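Local structure of Serine/threonine-protein kinase Tel1 (Chaetomium thermophilum, 6SKY) at residues Y1476-L1488 and K1505-L1519. The protein probably phosphorylates serine and threonine residues in [ST]-Q sequences, using ATP, to activate checkpoint signalling after DNA damage. Residues are numbered along the deposited sequence; the frame is centred on the assembly and turned at random.
Sequences YALSSLADLRVFL and KSKAQEFHAWFSKYL
The F1515 ring sits as a knob in a hole made by Y1476, A1477, S1480 and L1481. Its CZ lies 4.1 Å from A1477 CB, and S1480 CB comes to the ring edge. L1519 CD1 sits over the centre of one F1515 face and also touches A1477 CB at 3.6 Å. L1481 CD1 meets L1519 CD1 tip to tip. An alanine in place of F1515 would probably open a gap between Y1476, A1477 and L1481 and deprive L1519 CD1 of the ring it lies on. L1484 CD1 approaches the edge of the F1511 ring, 3.6 Å from F1511 CD1. At the far end, L1488 CD2 and F1487 CE2 both pack on A1508 CB.

A CH-pi contact involves H1512, whose CG is anti to the backbone N (chi1 -179°), which carries the imidazole toward L1481. L1481 CD2 stands 4.3 Å from the ring centroid, over one face.

The H1512 imidazole touches the R1485 guanidinium with no hydrogen bond between them, the planes 57° apart. H1512 CE1 lies over one guanidinium face, 3.6 Å from R1485 NH2. H1512 NE2 and R1485 NH2 both hydrogen-bond to A1544 O, which brings the two groups together.

Segments 1476-1487 and 1505-1519 run roughly antiparallel, their axes 148° apart, as neighbouring helices do in an alpha solenoid.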
ATOM      1  N   TYR A1476     -60.821  28.837 -14.546  1.00 58.28           N
ATOM      2  CA  TYR A1476     -62.188  29.032 -14.081  1.00 58.28           C
ATOM      3  C   TYR A1476     -63.026  27.785 -14.303  1.00 58.28           C
ATOM      4  O   TYR A1476     -63.795  27.384 -13.427  1.00 58.28           O
ATOM      5  CB  TYR A1476     -62.823  30.229 -14.779  1.00 58.28           C
ATOM      6  CG  TYR A1476     -64.260  30.417 -14.381  1.00 58.28           C
ATOM      7  CD1 TYR A1476     -64.587  30.878 -13.121  1.00 58.28           C
ATOM      8  CD2 TYR A1476     -65.287  30.111 -15.255  1.00 58.28           C
ATOM      9  CE1 TYR A1476     -65.887  31.037 -12.745  1.00 58.28           C
ATOM     10  CE2 TYR A1476     -66.591  30.266 -14.886  1.00 58.28           C
ATOM     11  CZ  TYR A1476     -66.887  30.730 -13.631  1.00 58.28           C
ATOM     12  OH  TYR A1476     -68.190  30.893 -13.250  1.00 58.28           O
ATOM     13  N   ALA A1477     -62.883  27.152 -15.466  1.00 58.45           N
ATOM     14  CA  ALA A1477     -63.617  25.931 -15.755  1.00 58.45           C
ATOM     15  C   ALA A1477     -63.233  24.821 -14.793  1.00 58.45           C
ATOM     16  O   ALA A1477     -64.098  24.122 -14.263  1.00 58.45           O
ATOM     17  CB  ALA A1477     -63.355  25.506 -17.195  1.00 58.45           C
ATOM     18  N   LEU A1478     -61.934  24.638 -14.560  1.00 57.92           N
ATOM     19  CA  LEU A1478     -61.495  23.602 -13.634  1.00 57.92           C
ATOM     20  C   LEU A1478     -62.075  23.825 -12.245  1.00 57.92           C
ATOM     21  O   LEU A1478     -62.669  22.915 -11.655  1.00 57.92           O
ATOM     22  CB  LEU A1478     -59.972  23.564 -13.587  1.00 57.92           C
ATOM     23  CG  LEU A1478     -59.330  22.620 -12.581  1.00 57.92           C
ATOM     24  CD1 LEU A1478     -59.904  21.235 -12.712  1.00 57.92           C
ATOM     25  CD2 LEU A1478     -57.847  22.593 -12.821  1.00 57.92           C
ATOM     26  N   SER A1479     -61.926  25.039 -11.710  1.00 60.80           N
ATOM     27  CA  SER A1479     -62.417  25.315 -10.365  1.00 60.80           C
ATOM     28  C   SER A1479     -63.927  25.165 -10.285  1.00 60.80           C
ATOM     29  O   SER A1479     -64.453  24.611  -9.313  1.00 60.80           O
ATOM     30  CB  SER A1479     -62.002  26.717  -9.934  1.00 60.80           C
ATOM     31  OG  SER A1479     -60.603  26.882 -10.015  1.00 60.80           O
ATOM     32  N   SER A1480     -64.644  25.638 -11.304  1.00 62.64           N
ATOM     33  CA  SER A1480     -66.099  25.604 -11.267  1.00 62.64           C
ATOM     34  C   SER A1480     -66.616  24.180 -11.367  1.00 62.64           C
ATOM     35  O   SER A1480     -67.507  23.781 -10.613  1.00 62.64           O
ATOM     36  CB  SER A1480     -66.662  26.466 -12.393  1.00 62.64           C
ATOM     37  OG  SER A1480     -68.054  26.653 -12.237  1.00 62.64           O
ATOM     38  N   LEU A1481     -66.067  23.395 -12.292  1.00 65.35           N
ATOM     39  CA  LEU A1481     -66.487  22.007 -12.425  1.00 65.35           C
ATOM     40  C   LEU A1481     -66.163  21.212 -11.169  1.00 65.35           C
ATOM     41  O   LEU A1481     -66.959  20.372 -10.740  1.00 65.35           O
ATOM     42  CB  LEU A1481     -65.827  21.385 -13.649  1.00 65.35           C
ATOM     43  CG  LEU A1481     -66.281  21.978 -14.979  1.00 65.35           C
ATOM     44  CD1 LEU A1481     -65.398  21.494 -16.106  1.00 65.35           C
ATOM     45  CD2 LEU A1481     -67.729  21.632 -15.251  1.00 65.35           C
ATOM     46  N   ALA A1482     -65.007  21.473 -10.554  1.00 66.59           N
ATOM     47  CA  ALA A1482     -64.668  20.785  -9.315  1.00 66.59           C
ATOM     48  C   ALA A1482     -65.661  21.118  -8.208  1.00 66.59           C
ATOM     49  O   ALA A1482     -66.177  20.221  -7.528  1.00 66.59           O
ATOM     50  CB  ALA A1482     -63.248  21.150  -8.893  1.00 66.59           C
ATOM     51  N   ASP A1483     -65.945  22.407  -8.011  1.00 71.35           N
ATOM     52  CA  ASP A1483     -66.855  22.787  -6.935  1.00 71.35           C
ATOM     53  C   ASP A1483     -68.278  22.321  -7.203  1.00 71.35           C
ATOM     54  O   ASP A1483     -69.011  22.017  -6.257  1.00 71.35           O
ATOM     55  CB  ASP A1483     -66.824  24.296  -6.716  1.00 71.35           C
ATOM     56  CG  ASP A1483     -65.710  24.726  -5.785  1.00 71.35           C
ATOM     57  OD1 ASP A1483     -64.895  23.864  -5.401  1.00 71.35           O
ATOM     58  OD2 ASP A1483     -65.652  25.921  -5.429  1.00 71.35           O
ATOM     59  N   LEU A1484     -68.688  22.242  -8.467  1.00 69.18           N
ATOM     60  CA  LEU A1484     -70.004  21.691  -8.771  1.00 69.18           C
ATOM     61  C   LEU A1484     -70.051  20.201  -8.474  1.00 69.18           C
ATOM     62  O   LEU A1484     -70.970  19.724  -7.800  1.00 69.18           O
ATOM     63  CB  LEU A1484     -70.368  21.960 -10.228  1.00 69.18           C
ATOM     64  CG  LEU A1484     -70.807  23.392 -10.509  1.00 69.18           C
ATOM     65  CD1 LEU A1484     -71.128  23.571 -11.976  1.00 69.18           C
ATOM     66  CD2 LEU A1484     -71.994  23.753  -9.640  1.00 69.18           C
ATOM     67  N   ARG A1485     -69.064  19.447  -8.965  1.00 70.06           N
ATOM     68  CA  ARG A1485     -69.026  18.015  -8.701  1.00 70.06           C
ATOM     69  C   ARG A1485     -69.020  17.721  -7.210  1.00 70.06           C
ATOM     70  O   ARG A1485     -69.576  16.708  -6.778  1.00 70.06           O
ATOM     71  CB  ARG A1485     -67.807  17.388  -9.371  1.00 70.06           C
ATOM     72  CG  ARG A1485     -67.731  15.886  -9.212  1.00 70.06           C
ATOM     73  CD  ARG A1485     -68.949  15.213  -9.816  1.00 70.06           C
ATOM     74  NE  ARG A1485     -68.911  15.222 -11.273  1.00 70.06           N
ATOM     75  CZ  ARG A1485     -69.935  14.879 -12.045  1.00 70.06           C
ATOM     76  NH1 ARG A1485     -71.083  14.509 -11.498  1.00 70.06           N
ATOM     77  NH2 ARG A1485     -69.814  14.910 -13.364  1.00 70.06           N
ATOM     78  N   VAL A1486     -68.406  18.590  -6.407  1.00 70.00           N
ATOM     79  CA  VAL A1486     -68.508  18.423  -4.960  1.00 70.00           C
ATOM     80  C   VAL A1486     -69.902  18.806  -4.478  1.00 70.00           C
ATOM     81  O   VAL A1486     -70.455  18.177  -3.569  1.00 70.00           O
ATOM     82  CB  VAL A1486     -67.416  19.235  -4.242  1.00 70.00           C
ATOM     83  CG1 VAL A1486     -67.613  19.187  -2.741  1.00 70.00           C
ATOM     84  CG2 VAL A1486     -66.049  18.704  -4.600  1.00 70.00           C
ATOM     85  N   PHE A1487     -70.501  19.829  -5.090  1.00 73.74           N
ATOM     86  CA  PHE A1487     -71.812  20.302  -4.659  1.00 73.74           C
ATOM     87  C   PHE A1487     -72.918  19.312  -4.997  1.00 73.74           C
ATOM     88  O   PHE A1487     -73.932  19.254  -4.295  1.00 73.74           O
ATOM     89  CB  PHE A1487     -72.099  21.661  -5.298  1.00 73.74           C
ATOM     90  CG  PHE A1487     -73.471  22.199  -5.012  1.00 73.74           C
ATOM     91  CD1 PHE A1487     -73.845  22.535  -3.727  1.00 73.74           C
ATOM     92  CD2 PHE A1487     -74.374  22.396  -6.039  1.00 73.74           C
ATOM     93  CE1 PHE A1487     -75.100  23.038  -3.470  1.00 73.74           C
ATOM     94  CE2 PHE A1487     -75.633  22.900  -5.786  1.00 73.74           C
ATOM     95  CZ  PHE A1487     -75.994  23.221  -4.502  1.00 73.74           C
ATOM     96  N   LEU A1488     -72.746  18.533  -6.056  1.00 73.00           N
ATOM     97  CA  LEU A1488     -73.752  17.569  -6.461  1.00 73.00           C
ATOM     98  C   LEU A1488     -73.607  16.265  -5.693  1.00 73.00           C
ATOM     99  O   LEU A1488     -72.989  16.223  -4.632  1.00 73.00           O
ATOM    100  CB  LEU A1488     -73.656  17.311  -7.961  1.00 73.00           C
ATOM    101  CG  LEU A1488     -73.773  18.559  -8.829  1.00 73.00           C
ATOM    102  CD1 LEU A1488     -73.710  18.203 -10.294  1.00 73.00           C
ATOM    103  CD2 LEU A1488     -75.056  19.284  -8.510  1.00 73.00           C
ATOM    104  N   LYS A1505     -80.566  21.438  -7.149  1.00 80.81           N
ATOM    105  CA  LYS A1505     -79.617  20.446  -7.636  1.00 80.81           C
ATOM    106  C   LYS A1505     -79.846  20.142  -9.111  1.00 80.81           C
ATOM    107  O   LYS A1505     -78.887  19.966  -9.868  1.00 80.81           O
ATOM    108  CB  LYS A1505     -79.709  19.172  -6.798  1.00 80.81           C
ATOM    109  CG  LYS A1505     -78.515  18.260  -6.956  1.00 80.81           C
ATOM    110  CD  LYS A1505     -78.490  17.173  -5.905  1.00 80.81           C
ATOM    111  CE  LYS A1505     -77.236  16.324  -6.042  1.00 80.81           C
ATOM    112  NZ  LYS A1505     -77.209  15.170  -5.103  1.00 80.81           N
ATOM    113  N   SER A1506     -81.105  20.091  -9.544  1.00 82.41           N
ATOM    114  CA  SER A1506     -81.370  19.874 -10.963  1.00 82.41           C
ATOM    115  C   SER A1506     -80.899  21.058 -11.798  1.00 82.41           C
ATOM    116  O   SER A1506     -80.380  20.879 -12.907  1.00 82.41           O
ATOM    117  CB  SER A1506     -82.855  19.615 -11.191  1.00 82.41           C
ATOM    118  OG  SER A1506     -83.121  19.413 -12.567  1.00 82.41           O
ATOM    119  N   LYS A1507     -81.074  22.277 -11.285  1.00 81.88           N
ATOM    120  CA  LYS A1507     -80.557  23.450 -11.982  1.00 81.88           C
ATOM    121  C   LYS A1507     -79.040  23.398 -12.085  1.00 81.88           C
ATOM    122  O   LYS A1507     -78.468  23.700 -13.138  1.00 81.88           O
ATOM    123  CB  LYS A1507     -81.003  24.724 -11.268  1.00 81.88           C
ATOM    124  CG  LYS A1507     -82.503  24.937 -11.283  1.00 81.88           C
ATOM    125  CD  LYS A1507     -82.914  26.072 -10.368  1.00 81.88           C
ATOM    126  CE  LYS A1507     -84.412  26.306 -10.431  1.00 81.88           C
ATOM    127  NZ  LYS A1507     -84.827  27.471  -9.600  1.00 81.88           N
ATOM    128  N   ALA A1508     -78.373  23.015 -10.995  1.00 78.92           N
ATOM    129  CA  ALA A1508     -76.923  22.870 -11.025  1.00 78.92           C
ATOM    130  C   ALA A1508     -76.492  21.815 -12.033  1.00 78.92           C
ATOM    131  O   ALA A1508     -75.494  21.995 -12.736  1.00 78.92           O
ATOM    132  CB  ALA A1508     -76.405  22.527  -9.630  1.00 78.92           C
ATOM    133  N   GLN A1509     -77.235  20.710 -12.127  1.00 79.23           N
ATOM    134  CA  GLN A1509     -76.877  19.663 -13.080  1.00 79.23           C
ATOM    135  C   GLN A1509     -77.058  20.132 -14.515  1.00 79.23           C
ATOM    136  O   GLN A1509     -76.221  19.845 -15.381  1.00 79.23           O
ATOM    137  CB  GLN A1509     -77.708  18.411 -12.827  1.00 79.23           C
ATOM    138  CG  GLN A1509     -77.408  17.707 -11.524  1.00 79.23           C
ATOM    139  CD  GLN A1509     -78.422  16.627 -11.212  1.00 79.23           C
ATOM    140  OE1 GLN A1509     -79.353  16.398 -11.979  1.00 79.23           O
ATOM    141  NE2 GLN A1509     -78.248  15.960 -10.078  1.00 79.23           N
ATOM    142  N   GLU A1510     -78.150  20.845 -14.793  1.00 81.40           N
ATOM    143  CA  GLU A1510     -78.357  21.365 -16.140  1.00 81.40           C
ATOM    144  C   GLU A1510     -77.285  22.383 -16.502  1.00 81.40           C
ATOM    145  O   GLU A1510     -76.805  22.412 -17.643  1.00 81.40           O
ATOM    146  CB  GLU A1510     -79.746  21.983 -16.263  1.00 81.40           C
ATOM    147  CG  GLU A1510     -80.871  20.971 -16.232  1.00 81.40           C
ATOM    148  CD  GLU A1510     -82.203  21.572 -16.638  1.00 81.40           C
ATOM    149  OE1 GLU A1510     -82.402  22.784 -16.421  1.00 81.40           O
ATOM    150  OE2 GLU A1510     -83.048  20.832 -17.183  1.00 81.40           O
ATOM    151  N   PHE A1511     -76.887  23.221 -15.541  1.00 76.47           N
ATOM    152  CA  PHE A1511     -75.792  24.149 -15.797  1.00 76.47           C
ATOM    153  C   PHE A1511     -74.491  23.404 -16.051  1.00 76.47           C
ATOM    154  O   PHE A1511     -73.711  23.791 -16.922  1.00 76.47           O
ATOM    155  CB  PHE A1511     -75.613  25.116 -14.634  1.00 76.47           C
ATOM    156  CG  PHE A1511     -74.375  25.950 -14.752  1.00 76.47           C
ATOM    157  CD1 PHE A1511     -73.317  25.774 -13.886  1.00 76.47           C
ATOM    158  CD2 PHE A1511     -74.251  26.879 -15.767  1.00 76.47           C
ATOM    159  CE1 PHE A1511     -72.179  26.528 -14.013  1.00 76.47           C
ATOM    160  CE2 PHE A1511     -73.115  27.631 -15.898  1.00 76.47           C
ATOM    161  CZ  PHE A1511     -72.077  27.456 -15.023  1.00 76.47           C
ATOM    162  N   HIS A1512     -74.234  22.347 -15.282  1.00 73.03           N
ATOM    163  CA  HIS A1512     -73.040  21.535 -15.485  1.00 73.03           C
ATOM    164  C   HIS A1512     -73.010  20.957 -16.893  1.00 73.03           C
ATOM    165  O   HIS A1512     -71.975  20.998 -17.569  1.00 73.03           O
ATOM    166  CB  HIS A1512     -73.007  20.434 -14.425  1.00 73.03           C
ATOM    167  CG  HIS A1512     -71.812  19.535 -14.497  1.00 73.03           C
ATOM    168  ND1 HIS A1512     -70.976  19.332 -13.421  1.00 73.03           N
ATOM    169  CD2 HIS A1512     -71.335  18.757 -15.496  1.00 73.03           C
ATOM    170  CE1 HIS A1512     -70.023  18.485 -13.762  1.00 73.03           C
ATOM    171  NE2 HIS A1512     -70.218  18.121 -15.016  1.00 73.03           N
ATOM    172  N   ALA A1513     -74.145  20.431 -17.357  1.00 72.48           N
ATOM    173  CA  ALA A1513     -74.206  19.868 -18.703  1.00 72.48           C
ATOM    174  C   ALA A1513     -73.991  20.943 -19.761  1.00 72.48           C
ATOM    175  O   ALA A1513     -73.225  20.747 -20.714  1.00 72.48           O
ATOM    176  CB  ALA A1513     -75.543  19.162 -18.915  1.00 72.48           C
ATOM    177  N   TRP A1514     -74.661  22.089 -19.612  1.00 75.00           N
ATOM    178  CA  TRP A1514     -74.486  23.173 -20.574  1.00 75.00           C
ATOM    179  C   TRP A1514     -73.041  23.647 -20.613  1.00 75.00           C
ATOM    180  O   TRP A1514     -72.487  23.887 -21.690  1.00 75.00           O
ATOM    181  CB  TRP A1514     -75.409  24.343 -20.240  1.00 75.00           C
ATOM    182  CG  TRP A1514     -75.109  25.552 -21.063  1.00 75.00           C
ATOM    183  CD1 TRP A1514     -75.602  25.841 -22.296  1.00 75.00           C
ATOM    184  CD2 TRP A1514     -74.224  26.625 -20.724  1.00 75.00           C
ATOM    185  NE1 TRP A1514     -75.087  27.029 -22.747  1.00 75.00           N
ATOM    186  CE2 TRP A1514     -74.237  27.529 -21.798  1.00 75.00           C
ATOM    187  CE3 TRP A1514     -73.423  26.907 -19.615  1.00 75.00           C
ATOM    188  CZ2 TRP A1514     -73.483  28.698 -21.796  1.00 75.00           C
ATOM    189  CZ3 TRP A1514     -72.675  28.067 -19.616  1.00 75.00           C
ATOM    190  CH2 TRP A1514     -72.710  28.946 -20.697  1.00 75.00           C
ATOM    191  N   PHE A1515     -72.417  23.783 -19.443  1.00 71.93           N
ATOM    192  CA  PHE A1515     -71.052  24.281 -19.372  1.00 71.93           C
ATOM    193  C   PHE A1515     -70.079  23.293 -19.989  1.00 71.93           C
ATOM    194  O   PHE A1515     -69.150  23.693 -20.696  1.00 71.93           O
ATOM    195  CB  PHE A1515     -70.682  24.563 -17.918  1.00 71.93           C
ATOM    196  CG  PHE A1515     -69.460  25.412 -17.756  1.00 71.93           C
ATOM    197  CD1 PHE A1515     -69.010  26.204 -18.788  1.00 71.93           C
ATOM    198  CD2 PHE A1515     -68.757  25.410 -16.569  1.00 71.93           C
ATOM    199  CE1 PHE A1515     -67.890  26.981 -18.642  1.00 71.93           C
ATOM    200  CE2 PHE A1515     -67.633  26.184 -16.419  1.00 71.93           C
ATOM    201  CZ  PHE A1515     -67.200  26.970 -17.460  1.00 71.93           C
ATOM    202  N   SER A1516     -70.270  21.998 -19.732  1.00 70.87           N
ATOM    203  CA  SER A1516     -69.388  21.008 -20.336  1.00 70.87           C
ATOM    204  C   SER A1516     -69.548  20.983 -21.848  1.00 70.87           C
ATOM    205  O   SER A1516     -68.559  20.856 -22.576  1.00 70.87           O
ATOM    206  CB  SER A1516     -69.656  19.635 -19.735  1.00 70.87           C
ATOM    207  OG  SER A1516     -71.042  19.425 -19.572  1.00 70.87           O
ATOM    208  N   LYS A1517     -70.782  21.113 -22.343  1.00 74.48           N
ATOM    209  CA  LYS A1517     -70.982  21.212 -23.787  1.00 74.48           C
ATOM    210  C   LYS A1517     -70.280  22.435 -24.357  1.00 74.48           C
ATOM    211  O   LYS A1517     -69.623  22.357 -25.402  1.00 74.48           O
ATOM    212  CB  LYS A1517     -72.473  21.263 -24.109  1.00 74.48           C
ATOM    213  CG  LYS A1517     -73.231  20.002 -23.758  1.00 74.48           C
ATOM    214  CD  LYS A1517     -74.703  20.148 -24.100  1.00 74.48           C
ATOM    215  CE  LYS A1517     -75.478  18.892 -23.754  1.00 74.48           C
ATOM    216  NZ  LYS A1517     -76.926  19.042 -24.061  1.00 74.48           N
ATOM    217  N   TYR A1518     -70.413  23.575 -23.681  1.00 74.31           N
ATOM    218  CA  TYR A1518     -69.757  24.797 -24.129  1.00 74.31           C
ATOM    219  C   TYR A1518     -68.248  24.611 -24.202  1.00 74.31           C
ATOM    220  O   TYR A1518     -67.607  25.007 -25.182  1.00 74.31           O
ATOM    221  CB  TYR A1518     -70.113  25.949 -23.190  1.00 74.31           C
ATOM    222  CG  TYR A1518     -69.364  27.216 -23.496  1.00 74.31           C
ATOM    223  CD1 TYR A1518     -68.220  27.558 -22.795  1.00 74.31           C
ATOM    224  CD2 TYR A1518     -69.793  28.065 -24.498  1.00 74.31           C
ATOM    225  CE1 TYR A1518     -67.529  28.710 -23.083  1.00 74.31           C
ATOM    226  CE2 TYR A1518     -69.110  29.215 -24.792  1.00 74.31           C
ATOM    227  CZ  TYR A1518     -67.979  29.535 -24.083  1.00 74.31           C
ATOM    228  OH  TYR A1518     -67.301  30.691 -24.382  1.00 74.31           O
ATOM    229  N   LEU A1519     -67.665  24.006 -23.167  1.00 72.52           N
ATOM    230  CA  LEU A1519     -66.221  23.812 -23.138  1.00 72.52           C
ATOM    231  C   LEU A1519     -65.770  22.833 -24.210  1.00 72.52           C
ATOM    232  O   LEU A1519     -64.719  23.025 -24.829  1.00 72.52           O
ATOM    233  CB  LEU A1519     -65.785  23.331 -21.761  1.00 72.52           C
ATOM    234  CG  LEU A1519     -65.906  24.373 -20.663  1.00 72.52           C
ATOM    235  CD1 LEU A1519     -65.693  23.728 -19.316  1.00 72.52           C
ATOM    236  CD2 LEU A1519     -64.898  25.467 -20.901  1.00 72.52           C
TER